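Local coordinates for protein-glutamine gamma-glutamyltransferase 2 (Pagrus major, PDB 1G0D) that catalyses acyl transfer that joins protein-bound glutamines to lysines and other primary amines, a reaction that probably depends on calcium, at residues A[173-178]-A[271-276]; A[289-294]-A[349-354]; A[334-339]-A[438-443]; A[422-427]-A[431-436]. All blocks are in the same frame, centred on the assembly; numbering follows the deposited sequence.

Contact 1: residues A[173-178]-A[271-276]; sequences IPWNYG and QCWVFA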
# COMPACT_ATOMS: atom_id res chain seq x y z
N ILE A 173 9.38 -6.31 2.33
CA ILE A 173 8.85 -6.45 3.66
C ILE A 173 7.47 -7.04 3.50
O ILE A 173 6.65 -6.58 2.69
CB ILE A 173 8.77 -5.15 4.45
CG1 ILE A 173 7.72 -4.26 3.86
CG2 ILE A 173 10.14 -4.49 4.51
CD1 ILE A 173 6.72 -3.85 4.88
N PRO A 174 7.26 -8.17 4.16
CA PRO A 174 5.97 -8.84 4.14
C PRO A 174 4.96 -7.95 4.86
O PRO A 174 5.33 -7.17 5.73
CB PRO A 174 6.25 -10.12 4.92
CG PRO A 174 7.38 -9.80 5.77
CD PRO A 174 8.25 -8.99 4.88
N TRP A 175 3.67 -8.06 4.51
CA TRP A 175 2.62 -7.28 5.15
C TRP A 175 1.37 -8.13 5.35
O TRP A 175 0.98 -8.89 4.47
CB TRP A 175 2.27 -6.07 4.32
CG TRP A 175 1.53 -5.01 5.08
CD1 TRP A 175 0.17 -4.87 5.16
CD2 TRP A 175 2.09 -3.86 5.76
NE1 TRP A 175 -0.15 -3.71 5.84
CE2 TRP A 175 1.00 -3.07 6.22
CE3 TRP A 175 3.41 -3.43 6.03
CZ2 TRP A 175 1.20 -1.86 6.93
CZ3 TRP A 175 3.59 -2.23 6.73
CH2 TRP A 175 2.48 -1.46 7.17
N ASN A 176 0.76 -8.02 6.52
CA ASN A 176 -0.44 -8.78 6.76
C ASN A 176 -1.61 -7.84 6.46
O ASN A 176 -1.98 -7.00 7.29
CB ASN A 176 -0.44 -9.27 8.22
CG ASN A 176 -1.77 -9.88 8.65
OD1 ASN A 176 -2.65 -10.14 7.84
ND2 ASN A 176 -1.92 -10.10 9.96
N TYR A 177 -2.19 -7.96 5.27
CA TYR A 177 -3.30 -7.08 4.93
C TYR A 177 -4.48 -7.38 5.83
O TYR A 177 -5.30 -6.51 6.10
CB TYR A 177 -3.72 -7.26 3.49
CG TYR A 177 -2.65 -6.86 2.52
CD1 TYR A 177 -2.08 -5.61 2.55
CD2 TYR A 177 -2.19 -7.78 1.57
CE1 TYR A 177 -1.06 -5.26 1.66
CE2 TYR A 177 -1.19 -7.46 0.69
CZ TYR A 177 -0.62 -6.21 0.73
OH TYR A 177 0.38 -5.92 -0.17
N GLY A 178 -4.57 -8.62 6.29
CA GLY A 178 -5.65 -9.04 7.17
C GLY A 178 -7.05 -8.52 6.85
O GLY A 178 -7.76 -8.18 7.77
N GLN A 271 3.75 6.49 7.03
CA GLN A 271 4.55 7.01 5.93
C GLN A 271 3.99 6.39 4.63
O GLN A 271 3.18 5.47 4.71
CB GLN A 271 6.03 6.69 6.15
CG GLN A 271 6.71 7.86 6.81
CD GLN A 271 7.95 7.50 7.61
OE1 GLN A 271 8.61 6.46 7.38
NE2 GLN A 271 8.29 8.38 8.54
N CYS A 272 4.40 6.86 3.45
CA CYS A 272 3.82 6.37 2.21
C CYS A 272 3.50 4.89 2.03
O CYS A 272 2.36 4.59 1.67
CB CYS A 272 4.57 6.91 0.99
SG CYS A 272 6.06 6.11 0.59
N TRP A 273 4.41 3.96 2.30
CA TRP A 273 4.05 2.53 2.13
C TRP A 273 3.03 2.01 3.18
O TRP A 273 2.34 1.01 2.92
CB TRP A 273 5.30 1.63 2.11
CG TRP A 273 5.83 1.44 3.45
CD1 TRP A 273 5.49 0.47 4.34
CD2 TRP A 273 6.71 2.33 4.13
NE1 TRP A 273 6.08 0.72 5.55
CE2 TRP A 273 6.84 1.86 5.45
CE3 TRP A 273 7.40 3.49 3.76
CZ2 TRP A 273 7.64 2.51 6.40
CZ3 TRP A 273 8.18 4.13 4.69
CH2 TRP A 273 8.29 3.64 6.00
N VAL A 274 2.92 2.64 4.35
CA VAL A 274 1.92 2.23 5.36
C VAL A 274 0.49 2.69 4.96
O VAL A 274 -0.50 2.04 5.34
CB VAL A 274 2.23 2.84 6.73
CG1 VAL A 274 1.20 2.39 7.71
CG2 VAL A 274 3.54 2.39 7.21
N PHE A 275 0.40 3.80 4.22
CA PHE A 275 -0.87 4.37 3.73
C PHE A 275 -1.35 3.45 2.61
O PHE A 275 -2.52 3.15 2.50
CB PHE A 275 -0.69 5.74 3.05
CG PHE A 275 -0.24 6.83 3.95
CD1 PHE A 275 -0.45 6.76 5.32
CD2 PHE A 275 0.49 7.90 3.41
CE1 PHE A 275 0.10 7.72 6.16
CE2 PHE A 275 1.05 8.88 4.24
CZ PHE A 275 0.86 8.79 5.61
N ALA A 276 -0.43 3.07 1.73
CA ALA A 276 -0.77 2.21 0.61
C ALA A 276 -1.25 0.84 1.10
O ALA A 276 -2.32 0.38 0.67
CB ALA A 276 0.42 2.07 -0.30
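Trp175 pushes the far corner of its six-membered ring against Trp273 and Val274, the second and third residues of the helix that starts at the active-site Cys272. Its CG stands opposite the backbone N (chi1 -163°), which carries the indole out of the strand toward the helix. CZ3 arrives at the edge of the Trp273 ring, close to that ring's plane, 4.0 Å from Trp273 NE1. The two indoles are almost perpendicular, their planes at 88°, yet the approach is oblique. Next along the rim, Trp175 CH2 meets both methyls of Val274, with CG2 at 4.0 Å and CG1 at 4.1 Å. The same Val274 CG2 sits above one face of Trp273, near its rim. The polar end of Trp175 is engaged as well, with NE1 bonded to Ser252 OG. Replacing Trp175 by an alanine would probably open a gap beside Val274 and the Trp273 edge and deprive Ser252 of its indole partner. In the fold, strand 169-176 pairs with strand 159-164 and packs on the start of helix 272-286, while Trp273 reaches on to Phe331 and Cys333 of strand 329-339 and stands edge-to-face with Tyr515, a residue important for catalysis.

Contact 2: residues A[289-294]-A[349-354]; sequences PTRPIT and DGWQVL. With SO4 (sulfate ion), chain B.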
# COMPACT_ATOMS: atom_id res chain seq x y z
N PRO A 289 -10.30 -5.20 -6.66
CA PRO A 289 -8.97 -5.77 -6.87
C PRO A 289 -7.86 -4.71 -6.68
O PRO A 289 -7.86 -3.66 -7.34
CB PRO A 289 -9.04 -6.30 -8.30
CG PRO A 289 -10.44 -6.49 -8.55
CD PRO A 289 -11.20 -5.48 -7.78
N THR A 290 -6.90 -4.98 -5.79
CA THR A 290 -5.84 -3.99 -5.47
C THR A 290 -4.43 -4.56 -5.20
O THR A 290 -4.27 -5.65 -4.63
CB THR A 290 -6.33 -3.15 -4.21
OG1 THR A 290 -7.59 -2.54 -4.52
CG2 THR A 290 -5.34 -2.08 -3.80
N ARG A 291 -3.40 -3.85 -5.61
CA ARG A 291 -2.04 -4.30 -5.31
C ARG A 291 -1.11 -3.12 -5.05
O ARG A 291 -1.11 -2.13 -5.79
CB ARG A 291 -1.45 -5.10 -6.44
CG ARG A 291 -1.65 -4.48 -7.80
CD ARG A 291 -0.95 -5.29 -8.84
NE ARG A 291 -1.01 -4.63 -10.13
CZ ARG A 291 -0.65 -5.19 -11.27
NH1 ARG A 291 -0.20 -6.44 -11.30
NH2 ARG A 291 -0.73 -4.48 -12.39
N PRO A 292 -0.34 -3.18 -3.96
CA PRO A 292 0.58 -2.08 -3.67
C PRO A 292 1.72 -2.02 -4.66
O PRO A 292 2.43 -3.02 -4.82
CB PRO A 292 1.10 -2.40 -2.27
CG PRO A 292 0.10 -3.35 -1.73
CD PRO A 292 -0.30 -4.19 -2.90
N ILE A 293 1.89 -0.88 -5.33
CA ILE A 293 3.02 -0.76 -6.24
C ILE A 293 4.07 0.22 -5.68
O ILE A 293 3.71 1.21 -5.05
CB ILE A 293 2.63 -0.39 -7.70
CG1 ILE A 293 2.66 1.06 -7.85
CG2 ILE A 293 1.31 -0.98 -8.16
CD1 ILE A 293 3.65 1.30 -8.89
N THR A 294 5.36 -0.10 -5.88
CA THR A 294 6.47 0.75 -5.39
C THR A 294 7.28 1.35 -6.54
O THR A 294 7.64 0.66 -7.48
CB THR A 294 7.44 -0.05 -4.50
OG1 THR A 294 6.74 -0.56 -3.37
CG2 THR A 294 8.49 0.81 -3.95
N ASP A 349 -9.78 1.81 -19.07
CA ASP A 349 -10.24 0.74 -18.19
C ASP A 349 -9.08 -0.03 -17.63
O ASP A 349 -8.03 -0.05 -18.21
CB ASP A 349 -11.07 -0.25 -18.98
CG ASP A 349 -12.47 0.21 -19.25
OD1 ASP A 349 -13.22 -0.65 -19.75
OD2 ASP A 349 -12.85 1.37 -18.98
N GLY A 350 -9.27 -0.72 -16.53
CA GLY A 350 -8.16 -1.50 -16.04
C GLY A 350 -7.63 -0.91 -14.77
O GLY A 350 -8.40 -0.30 -14.02
N TRP A 351 -6.33 -1.09 -14.54
CA TRP A 351 -5.69 -0.60 -13.32
C TRP A 351 -5.66 0.93 -13.19
O TRP A 351 -5.30 1.62 -14.14
CB TRP A 351 -4.25 -1.12 -13.23
CG TRP A 351 -4.09 -2.59 -13.11
CD1 TRP A 351 -3.62 -3.43 -14.06
CD2 TRP A 351 -4.39 -3.40 -11.96
NE1 TRP A 351 -3.62 -4.73 -13.59
CE2 TRP A 351 -4.09 -4.74 -12.31
CE3 TRP A 351 -4.89 -3.13 -10.69
CZ2 TRP A 351 -4.27 -5.79 -11.42
CZ3 TRP A 351 -5.07 -4.18 -9.80
CH2 TRP A 351 -4.76 -5.50 -10.17
N GLN A 352 -6.01 1.43 -12.01
CA GLN A 352 -6.02 2.86 -11.73
C GLN A 352 -5.12 3.09 -10.56
O GLN A 352 -5.10 2.32 -9.62
CB GLN A 352 -7.42 3.30 -11.37
CG GLN A 352 -8.47 2.63 -12.21
CD GLN A 352 -8.60 3.27 -13.54
OE1 GLN A 352 -8.70 4.48 -13.65
NE2 GLN A 352 -8.62 2.46 -14.58
N VAL A 353 -4.34 4.16 -10.63
CA VAL A 353 -3.43 4.50 -9.56
C VAL A 353 -4.14 5.34 -8.53
O VAL A 353 -4.74 6.33 -8.86
CB VAL A 353 -2.22 5.32 -10.12
CG1 VAL A 353 -1.42 5.94 -8.98
CG2 VAL A 353 -1.32 4.43 -10.92
N LEU A 354 -4.08 4.90 -7.27
CA LEU A 354 -4.67 5.60 -6.12
C LEU A 354 -3.48 5.86 -5.15
O LEU A 354 -2.89 4.93 -4.58
CB LEU A 354 -5.69 4.70 -5.43
CG LEU A 354 -7.20 4.87 -5.61
CD1 LEU A 354 -7.47 5.96 -6.55
CD2 LEU A 354 -7.81 3.62 -6.10
S SO4 B . -1.21 -7.13 -15.08
O1 SO4 B . -1.30 -5.83 -15.55
O2 SO4 B . -2.47 -7.48 -14.52
O3 SO4 B . -1.09 -7.87 -16.26
O4 SO4 B . -0.04 -7.29 -14.26
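Trp351 is where 349-354 meets the other strand: the guanidinium of Arg291 lies flat over its indole, planes at 17°. Gly350, with a positive phi where a side chain would collide with the carbonyl before it, leads into Trp351. At Trp351 itself CG stands opposite the carbonyl carbon (chi1 -64°), and the ring extends toward 289-294. Arg291 CZ lies 4.0 Å from the centroid of the five-membered ring, over the face, a cation-pi stack. Farther along, Trp351 CZ3 touches Pro289 O at 3.8 Å. Both groups also reach one sulfate, probably from the crystallisation liquor: Trp351 NE1 gives a bond to its O2 at 3.1 Å in the ring plane, and Arg291 NH1 one to its O4, also at 3.1 Å. Arg291 has a protein partner too, its NH2 making a salt bridge to Glu336. Next, Gln352 turns back on its own strand, NE2 donating to Gly350 O over a nearly straight 2.8 Å bond. Strand 329-339 runs between these two strands, so the arginine-tryptophan stack spans a strand of the antiparallel sheet in the transglutaminase core, a papain-like catalytic domain, and builds an anion-binding corner near Glu434, a probable calcium ligand.

Contact 3: residues A[334-339]-A[438-443]; sequences WVESWM and LHYKYP. With SO4 (sulfate ion), chain B.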
# COMPACT_ATOMS: atom_id res chain seq x y z
N TRP A 334 2.32 3.40 -3.76
CA TRP A 334 0.92 3.73 -3.95
C TRP A 334 0.18 2.42 -4.22
O TRP A 334 0.69 1.32 -4.00
CB TRP A 334 0.69 4.78 -5.07
CG TRP A 334 1.14 4.41 -6.43
CD1 TRP A 334 0.48 3.65 -7.35
CD2 TRP A 334 2.37 4.82 -7.07
NE1 TRP A 334 1.21 3.55 -8.52
CE2 TRP A 334 2.38 4.26 -8.37
CE3 TRP A 334 3.46 5.60 -6.67
CZ2 TRP A 334 3.43 4.46 -9.26
CZ3 TRP A 334 4.52 5.79 -7.57
CH2 TRP A 334 4.49 5.22 -8.85
N VAL A 335 -1.03 2.52 -4.72
CA VAL A 335 -1.81 1.33 -4.93
C VAL A 335 -2.48 1.39 -6.29
O VAL A 335 -2.75 2.46 -6.79
CB VAL A 335 -2.79 1.29 -3.75
CG1 VAL A 335 -4.23 1.34 -4.18
CG2 VAL A 335 -2.45 0.16 -2.91
N GLU A 336 -2.67 0.24 -6.92
CA GLU A 336 -3.35 0.15 -8.22
C GLU A 336 -4.66 -0.60 -7.96
O GLU A 336 -4.63 -1.65 -7.32
CB GLU A 336 -2.50 -0.66 -9.19
CG GLU A 336 -1.98 0.10 -10.39
CD GLU A 336 -0.94 -0.69 -11.14
OE1 GLU A 336 -1.07 -1.93 -11.25
OE2 GLU A 336 0.03 -0.09 -11.62
N SER A 337 -5.80 -0.08 -8.43
CA SER A 337 -7.08 -0.77 -8.24
C SER A 337 -7.71 -1.07 -9.60
O SER A 337 -7.70 -0.24 -10.48
CB SER A 337 -8.08 0.07 -7.43
OG SER A 337 -7.76 0.10 -6.05
N TRP A 338 -8.27 -2.26 -9.75
CA TRP A 338 -8.90 -2.65 -11.01
C TRP A 338 -10.34 -2.24 -11.08
O TRP A 338 -11.11 -2.57 -10.21
CB TRP A 338 -8.86 -4.17 -11.19
CG TRP A 338 -9.29 -4.60 -12.55
CD1 TRP A 338 -10.57 -4.90 -12.97
CD2 TRP A 338 -8.44 -4.77 -13.70
NE1 TRP A 338 -10.56 -5.24 -14.31
CE2 TRP A 338 -9.26 -5.17 -14.78
CE3 TRP A 338 -7.06 -4.62 -13.92
CZ2 TRP A 338 -8.74 -5.42 -16.05
CZ3 TRP A 338 -6.55 -4.87 -15.20
CH2 TRP A 338 -7.38 -5.27 -16.24
N MET A 339 -10.70 -1.54 -12.14
CA MET A 339 -12.07 -1.11 -12.36
C MET A 339 -12.18 -0.50 -13.76
O MET A 339 -11.18 -0.06 -14.33
CB MET A 339 -12.46 -0.06 -11.34
CG MET A 339 -11.78 1.28 -11.53
SD MET A 339 -12.08 2.28 -10.06
CE MET A 339 -11.00 1.59 -8.97
N LEU A 438 7.19 -1.21 -17.47
CA LEU A 438 6.64 -0.99 -18.79
C LEU A 438 5.11 -0.71 -18.85
O LEU A 438 4.63 -0.24 -19.86
CB LEU A 438 7.02 -2.16 -19.68
CG LEU A 438 6.60 -1.89 -21.12
CD1 LEU A 438 7.49 -0.87 -21.75
CD2 LEU A 438 6.66 -3.16 -21.89
N HIS A 439 4.35 -0.99 -17.79
CA HIS A 439 2.89 -0.71 -17.79
C HIS A 439 2.79 0.81 -17.71
O HIS A 439 1.77 1.42 -18.08
CB HIS A 439 2.17 -1.17 -16.53
CG HIS A 439 2.14 -2.64 -16.30
ND1 HIS A 439 2.71 -3.55 -17.16
CD2 HIS A 439 1.61 -3.36 -15.28
CE1 HIS A 439 2.52 -4.78 -16.69
NE2 HIS A 439 1.86 -4.69 -15.55
N TYR A 440 3.82 1.40 -17.11
CA TYR A 440 3.85 2.83 -16.89
C TYR A 440 4.56 3.59 -17.94
O TYR A 440 4.13 4.68 -18.28
CB TYR A 440 4.47 3.17 -15.55
CG TYR A 440 3.54 2.88 -14.42
CD1 TYR A 440 3.58 1.66 -13.74
CD2 TYR A 440 2.61 3.83 -14.01
CE1 TYR A 440 2.73 1.40 -12.69
CE2 TYR A 440 1.75 3.58 -12.95
CZ TYR A 440 1.82 2.37 -12.29
OH TYR A 440 0.99 2.15 -11.22
N LYS A 441 5.65 3.05 -18.47
CA LYS A 441 6.34 3.83 -19.47
C LYS A 441 7.06 3.09 -20.57
O LYS A 441 7.56 2.00 -20.38
CB LYS A 441 7.31 4.80 -18.78
CG LYS A 441 8.00 4.26 -17.55
CD LYS A 441 8.37 5.41 -16.66
CE LYS A 441 9.88 5.58 -16.59
NZ LYS A 441 10.23 7.02 -16.80
N TYR A 442 7.12 3.73 -21.73
CA TYR A 442 7.78 3.14 -22.86
C TYR A 442 9.24 3.13 -22.53
O TYR A 442 9.70 3.98 -21.79
CB TYR A 442 7.50 3.99 -24.06
CG TYR A 442 6.14 3.69 -24.58
CD1 TYR A 442 5.88 2.49 -25.22
CD2 TYR A 442 5.11 4.63 -24.49
CE1 TYR A 442 4.66 2.22 -25.77
CE2 TYR A 442 3.88 4.36 -25.04
CZ TYR A 442 3.66 3.15 -25.68
OH TYR A 442 2.43 2.86 -26.24
N PRO A 443 9.99 2.16 -23.05
CA PRO A 443 11.42 2.08 -22.74
C PRO A 443 12.13 3.36 -23.06
O PRO A 443 11.78 4.05 -24.01
CB PRO A 443 11.92 0.90 -23.58
CG PRO A 443 10.83 0.62 -24.55
CD PRO A 443 9.56 1.12 -24.00
S SO4 B . -1.21 -7.13 -15.08
O1 SO4 B . -1.30 -5.83 -15.55
O2 SO4 B . -2.47 -7.48 -14.52
O3 SO4 B . -1.09 -7.87 -16.26
O4 SO4 B . -0.04 -7.29 -14.26
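Tyr440 fills the tight half of this contact by pointing its hydroxyl between Trp334 and Glu336, two residues that face the same way from strand 329-339. Trp334 NE1 donates to Tyr440 OH at 3.0 Å, the bond 162° at the hydrogen and lying in the indole plane. Tyr440 OH in turn donates to Glu336 OE2; the modelled 2.5 Å is very short. One buried phenol oxygen thus links an indole N-H to a carboxylate. The rings add apolar contact: the edge of Trp334 is directed at the face of Tyr440 in an offset edge-to-face pair, planes at 77°, with Trp334 CZ2 4.0 Å from Tyr440 CZ. With CG placed between the backbone N and the carbonyl carbon (chi1 60°), the Trp334 indole is brought round to meet the phenol. The other carboxylate oxygen, Glu336 OE1, pairs with Arg291, so the group is gripped from both ends. His439, one residue before the tyrosine, makes the loose, exposed side: its imidazole stays clear of 334-339, and His439 NE2 makes a weak, 3.5 Å bond to sulfate O4. The short, weakly bonded helix 437-440 leans on the sheet mainly by Tyr440, which also touches Ile293 of strand 290-298 and Val353 of strand 350-355, while Trp334 lies close to the catalytic His332 and Asp355.

Contact 4: residues A[422-427]-A[431-436]; sequences NISTKS and NHREDV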
# COMPACT_ATOMS: atom_id res chain seq x y z
N ASN A 422 12.26 0.93 -10.91
CA ASN A 422 11.87 -0.46 -11.07
C ASN A 422 10.53 -0.67 -10.46
O ASN A 422 10.38 -1.41 -9.51
CB ASN A 422 12.91 -1.38 -10.42
CG ASN A 422 14.23 -1.46 -11.24
OD1 ASN A 422 14.21 -1.56 -12.46
ND2 ASN A 422 15.37 -1.41 -10.55
N ILE A 423 9.55 0.02 -11.00
CA ILE A 423 8.19 -0.09 -10.49
C ILE A 423 7.96 -1.57 -10.20
O ILE A 423 8.11 -2.42 -11.07
CB ILE A 423 7.23 0.46 -11.54
CG1 ILE A 423 8.00 1.46 -12.42
CG2 ILE A 423 6.04 1.10 -10.88
CD1 ILE A 423 7.43 2.86 -12.43
N SER A 424 7.62 -1.88 -8.96
CA SER A 424 7.46 -3.25 -8.53
C SER A 424 6.15 -3.52 -7.83
O SER A 424 5.59 -2.63 -7.19
CB SER A 424 8.58 -3.59 -7.55
OG SER A 424 9.84 -3.60 -8.19
N THR A 425 5.68 -4.76 -7.95
CA THR A 425 4.49 -5.21 -7.28
C THR A 425 4.73 -6.70 -7.04
O THR A 425 5.56 -7.30 -7.71
CB THR A 425 3.21 -4.98 -8.10
OG1 THR A 425 2.08 -5.13 -7.25
CG2 THR A 425 3.08 -5.99 -9.23
N LYS A 426 4.03 -7.29 -6.09
CA LYS A 426 4.21 -8.72 -5.82
C LYS A 426 3.66 -9.60 -6.95
O LYS A 426 2.65 -9.30 -7.59
CB LYS A 426 3.54 -9.14 -4.49
CG LYS A 426 3.65 -10.64 -4.15
CD LYS A 426 2.96 -11.00 -2.84
CE LYS A 426 2.65 -12.49 -2.74
NZ LYS A 426 1.94 -12.97 -3.96
N SER A 427 4.35 -10.71 -7.16
CA SER A 427 3.98 -11.67 -8.16
C SER A 427 2.77 -12.51 -7.74
O SER A 427 2.62 -12.86 -6.58
CB SER A 427 5.14 -12.59 -8.39
OG SER A 427 4.69 -13.63 -9.22
N ASN A 431 6.50 -15.20 -4.16
CA ASN A 431 6.59 -13.91 -3.52
C ASN A 431 7.65 -13.09 -4.21
O ASN A 431 8.31 -12.23 -3.60
CB ASN A 431 6.84 -14.09 -2.00
CG ASN A 431 5.58 -14.63 -1.25
OD1 ASN A 431 5.11 -15.74 -1.51
ND2 ASN A 431 5.03 -13.82 -0.33
N HIS A 432 7.79 -13.35 -5.51
CA HIS A 432 8.75 -12.67 -6.37
C HIS A 432 8.27 -11.28 -6.72
O HIS A 432 7.08 -10.98 -6.68
CB HIS A 432 9.01 -13.42 -7.68
CG HIS A 432 8.66 -14.88 -7.65
ND1 HIS A 432 8.11 -15.53 -8.74
CD2 HIS A 432 8.84 -15.82 -6.70
CE1 HIS A 432 7.95 -16.81 -8.45
NE2 HIS A 432 8.38 -17.01 -7.22
N ARG A 433 9.24 -10.44 -7.07
CA ARG A 433 9.03 -9.06 -7.45
C ARG A 433 8.74 -9.11 -8.92
O ARG A 433 9.44 -9.77 -9.69
CB ARG A 433 10.31 -8.23 -7.16
CG ARG A 433 10.43 -6.82 -7.76
CD ARG A 433 11.86 -6.21 -7.57
NE ARG A 433 12.68 -6.28 -8.78
CZ ARG A 433 12.47 -5.56 -9.88
NH1 ARG A 433 11.45 -4.70 -9.95
NH2 ARG A 433 13.24 -5.71 -10.96
N GLU A 434 7.68 -8.42 -9.30
CA GLU A 434 7.27 -8.36 -10.67
C GLU A 434 7.57 -6.96 -11.15
O GLU A 434 6.98 -6.01 -10.65
CB GLU A 434 5.78 -8.63 -10.73
CG GLU A 434 5.06 -7.92 -11.83
CD GLU A 434 4.38 -8.91 -12.73
OE1 GLU A 434 3.28 -8.59 -13.28
OE2 GLU A 434 4.98 -10.00 -12.88
N ASP A 435 8.48 -6.81 -12.10
CA ASP A 435 8.76 -5.47 -12.58
C ASP A 435 7.65 -5.00 -13.52
O ASP A 435 7.49 -5.48 -14.63
CB ASP A 435 10.12 -5.41 -13.27
CG ASP A 435 10.50 -4.00 -13.66
OD1 ASP A 435 9.68 -3.33 -14.31
OD2 ASP A 435 11.62 -3.55 -13.30
N VAL A 436 6.91 -4.02 -13.06
CA VAL A 436 5.75 -3.51 -13.73
C VAL A 436 6.02 -2.17 -14.47
O VAL A 436 5.11 -1.52 -14.98
CB VAL A 436 4.65 -3.48 -12.61
CG1 VAL A 436 4.23 -2.15 -12.29
CG2 VAL A 436 3.54 -4.35 -12.98
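Arg433 and Ser424 join the two strands of this hairpin diagonally, and the arginine is best followed outward. CB leaves strand 433-435 pointing away from its partner. CG stands opposite the backbone N (chi1 167°) and already passes alongside Ser424 OG at 3.3 Å, with CD beside the same oxygen at 3.4 Å. A bend at chi3, 102°, then swings the guanidinium back across the strands, NE and CZ curling round that same Ser424 OG. At the tip, NH1 donates in the guanidinium plane to Ser424 OG, 2.6 Å away, and makes a longer salt bridge of 3.5 Å to Asp435 OD2. Ser424 OG passes its own hydrogen on to Asn422 O. Putting a leucine in place of Arg433 would probably strip Asp435 OD2 of its charged mate and Ser424 OG of its donor. Beneath these side chains the backbones pair antiparallel: Thr425 and Glu434 exchange two bonds, the shorter from Glu434 N to Thr425 O at 2.9 Å, and Val436 N to Ile423 O and Ser427 N to His432 O extend the pairing at each end. Thr425 CG2 lies 3.8 Å from Glu434 CG, the side chains pointing the same way. The chemistry is thus split: Arg433 and Asp435 pair loosely within the hairpin, Asp435 OD1 being held also by Thr437 OG1, whereas the carboxylate of Glu434 extends from it, consistent with its likely role as a calcium ligand.

Contact 1 lies deepest, near the centre of the chain, and is almost wholly apolar. Contacts 2 and 3 are also largely buried but built round charge: their strands belong to one sheet, and the salt bridge from Arg291 NH2 to Glu336 OE1 joins them directly, with one sulfate touching both. Contact 4 is the most exposed and the one dominated by backbone pairing. It hangs on the edge strand of contact 2 through Ser424 with Thr294 and Thr425 with Pro292, and Ile423 touches Tyr440 of contact 3. Helix 272-286 leads from contact 1 straight into strand 290-298, and Tyr177 packs against Pro292.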